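Local coordinates for replicative DNA helicase (Nostoc punctiforme, PDB 4O1R), which carries an intein that probably excises itself from the helicase precursor by protein splicing, joining the two flanking segments through a new peptide bond, at residues A[18-22]-A[23-27]. Residues are numbered along the deposited sequence; the frame is centred on the assembly and turned at random.
Sequences LQVPI and KELVG
E24 folds its side chain back over P21, just where the short strand 19-21 of this HINT-type (Hedgehog/intein) β-fold ends and the chain rounds two overlapping β-turns with helical backbone angles. From CB outward, E24 first meets P21 O, 3.4 Å from CB, and CB also touches the methyl CG1 of V20, at 4.0 Å. CG, anti to the carbonyl carbon (chi1 -65°), still grazes P21 O, and the extended chain beyond it carries the carboxylate back along the strand to the proline ring. There CD rests against two of the ring carbons, CG and CD of P21. Of the two oxygens, OE1 faces P21 CD at 3.7 Å and also lies near V20 CG1, while OE2 reaches P21 CG at 3.6 Å; these are van der Waals contacts. An alanine in place of P21 would take away CG and CD, and would probably leave the E24 carboxylate without its resting surface and freer to swing.

The turns are closed by two backbone hydrogen bonds, E24 N to P21 O and L25 N to I22 O, both 2.9 Å long. I22 turns its side chain away from them and into the protein, onto F123 and L125 of strand 106-126, while strand 10-12 pairs with 19-21 through V11 and V20. On the apolar flank L25 folds back toward the strand. V20 is modelled in two conformers, and its CG1 contacts hold for the one described, in which CG1, anti to its own backbone N (chi1 178°), meets L25 CG at 4.0 Å. L25 CB, for its part, sits 3.5 Å from I22 O.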
ATOM      1  N   LEU A  18      13.864  -1.453  -8.435  1.00 16.92           N
ATOM      2  CA  LEU A  18      13.109  -0.668  -9.390  1.00 16.88           C
ATOM      3  C   LEU A  18      11.687  -0.449  -8.881  1.00 16.79           C
ATOM      4  O   LEU A  18      11.025  -1.396  -8.455  1.00 16.67           O
ATOM      5  CB  LEU A  18      13.081  -1.387 -10.743  1.00 18.52           C
ATOM      6  CG  LEU A  18      12.500  -0.632 -11.936  1.00 19.31           C
ATOM      7  CD1 LEU A  18      13.370   0.564 -12.305  1.00 22.08           C
ATOM      8  CD2 LEU A  18      12.369  -1.594 -13.106  1.00 21.60           C
ATOM      9  N   GLN A  19      11.237   0.804  -8.923  1.00 16.58           N
ATOM     10  CA  GLN A  19       9.869   1.164  -8.546  1.00 17.08           C
ATOM     11  C   GLN A  19       9.010   1.068  -9.795  1.00 16.54           C
ATOM     12  O   GLN A  19       9.306   1.719 -10.807  1.00 18.54           O
ATOM     13  CB  GLN A  19       9.839   2.582  -7.980  1.00 18.19           C
ATOM     14  CG  GLN A  19      10.695   2.708  -6.725  1.00 21.96           C
ATOM     15  CD  GLN A  19      10.789   4.125  -6.202  1.00 27.26           C
ATOM     16  OE1 GLN A  19       9.820   4.670  -5.684  1.00 29.65           O
ATOM     17  NE2 GLN A  19      11.968   4.722  -6.325  1.00 29.72           N
ATOM     18  N   VAL A  20       7.986   0.219  -9.743  1.00 15.07           N
ATOM     19  CA  VAL A  20       7.176  -0.110 -10.916  1.00 14.65           C
ATOM     20  C   VAL A  20       5.696   0.179 -10.635  1.00 14.31           C
ATOM     21  O   VAL A  20       5.195  -0.175  -9.566  1.00 14.39           O
ATOM     22  CB  VAL A  20       7.235  -1.651 -11.163  0.50 14.55           C
ATOM     23  CG1 VAL A  20       6.362  -2.077 -12.361  0.50 13.70           C
ATOM     24  CG2 VAL A  20       8.675  -2.138 -11.308  0.50 14.77           C
ATOM     25  N   PRO A  21       4.990   0.817 -11.590  1.00 13.71           N
ATOM     26  CA  PRO A  21       3.542   0.991 -11.412  1.00 14.01           C
ATOM     27  C   PRO A  21       2.849  -0.367 -11.338  1.00 13.42           C
ATOM     28  O   PRO A  21       3.107  -1.277 -12.143  1.00 13.85           O
ATOM     29  CB  PRO A  21       3.109   1.761 -12.661  1.00 14.77           C
ATOM     30  CG  PRO A  21       4.348   2.301 -13.262  1.00 16.03           C
ATOM     31  CD  PRO A  21       5.491   1.443 -12.826  1.00 14.98           C
ATOM     32  N   ILE A  22       1.944  -0.509 -10.380  1.00 13.45           N
ATOM     33  CA  ILE A  22       1.286  -1.779 -10.159  1.00 13.09           C
ATOM     34  C   ILE A  22       0.548  -2.278 -11.423  1.00 13.14           C
ATOM     35  O   ILE A  22       0.498  -3.488 -11.685  1.00 13.50           O
ATOM     36  CB  ILE A  22       0.350  -1.673  -8.920  1.00 13.12           C
ATOM     37  CG1 ILE A  22      -0.207  -3.038  -8.532  1.00 14.78           C
ATOM     38  CG2 ILE A  22      -0.750  -0.634  -9.133  1.00 14.06           C
ATOM     39  CD1 ILE A  22      -0.958  -3.035  -7.205  1.00 15.68           C
ATOM     40  N   LYS A  23       0.022  -1.352 -12.226  1.00 12.87           N
ATOM     41  CA  LYS A  23      -0.682  -1.759 -13.453  1.00 13.78           C
ATOM     42  C   LYS A  23       0.235  -2.590 -14.370  1.00 14.00           C
ATOM     43  O   LYS A  23      -0.235  -3.479 -15.078  1.00 15.26           O
ATOM     44  CB  LYS A  23      -1.269  -0.559 -14.200  1.00 14.35           C
ATOM     45  CG  LYS A  23      -1.920  -0.950 -15.507  0.53 16.21           C
ATOM     46  CD  LYS A  23      -2.372   0.219 -16.334  0.53 18.44           C
ATOM     47  CE  LYS A  23      -3.055  -0.300 -17.594  0.53 17.93           C
ATOM     48  NZ  LYS A  23      -3.663   0.803 -18.385  0.53 21.80           N
ATOM     49  N   GLU A  24       1.537  -2.317 -14.334  1.00 14.29           N
ATOM     50  CA  GLU A  24       2.487  -3.010 -15.216  1.00 15.24           C
ATOM     51  C   GLU A  24       2.804  -4.433 -14.754  1.00 14.76           C
ATOM     52  O   GLU A  24       3.400  -5.218 -15.503  1.00 15.98           O
ATOM     53  CB  GLU A  24       3.764  -2.180 -15.383  1.00 16.09           C
ATOM     54  CG  GLU A  24       3.505  -0.856 -16.112  1.00 20.20           C
ATOM     55  CD  GLU A  24       4.736   0.022 -16.268  1.00 27.68           C
ATOM     56  OE1 GLU A  24       5.851  -0.450 -15.984  1.00 31.50           O
ATOM     57  OE2 GLU A  24       4.580   1.195 -16.671  1.00 32.40           O
ATOM     58  N   LEU A  25       2.387  -4.781 -13.539  1.00 14.68           N
ATOM     59  CA  LEU A  25       2.677  -6.106 -12.993  1.00 14.69           C
ATOM     60  C   LEU A  25       1.568  -7.121 -13.230  1.00 14.70           C
ATOM     61  O   LEU A  25       1.724  -8.291 -12.890  1.00 14.48           O
ATOM     62  CB  LEU A  25       2.980  -6.015 -11.495  1.00 15.54           C
ATOM     63  CG  LEU A  25       4.275  -5.256 -11.198  1.00 17.45           C
ATOM     64  CD1 LEU A  25       4.322  -4.933  -9.721  1.00 19.10           C
ATOM     65  CD2 LEU A  25       5.494  -6.059 -11.640  1.00 18.58           C
ATOM     66  N   VAL A  26       0.447  -6.677 -13.799  1.00 14.84           N
ATOM     67  CA  VAL A  26      -0.694  -7.582 -14.017  1.00 16.06           C
ATOM     68  C   VAL A  26      -0.247  -8.828 -14.778  1.00 16.67           C
ATOM     69  O   VAL A  26       0.418  -8.727 -15.809  1.00 17.18           O
ATOM     70  CB  VAL A  26      -1.905  -6.878 -14.698  1.00 16.32           C
ATOM     71  CG1 VAL A  26      -2.944  -7.891 -15.149  0.50 15.88           C
ATOM     72  CG2 VAL A  26      -2.523  -5.872 -13.750  0.50 16.62           C
ATOM     73  N   GLY A  27      -0.583  -9.994 -14.232  1.00 17.48           N
ATOM     74  CA  GLY A  27      -0.260 -11.257 -14.876  1.00 18.57           C
ATOM     75  C   GLY A  27       1.082 -11.842 -14.477  1.00 19.13           C
ATOM     76  O   GLY A  27       1.375 -12.992 -14.817  1.00 20.79           O
TER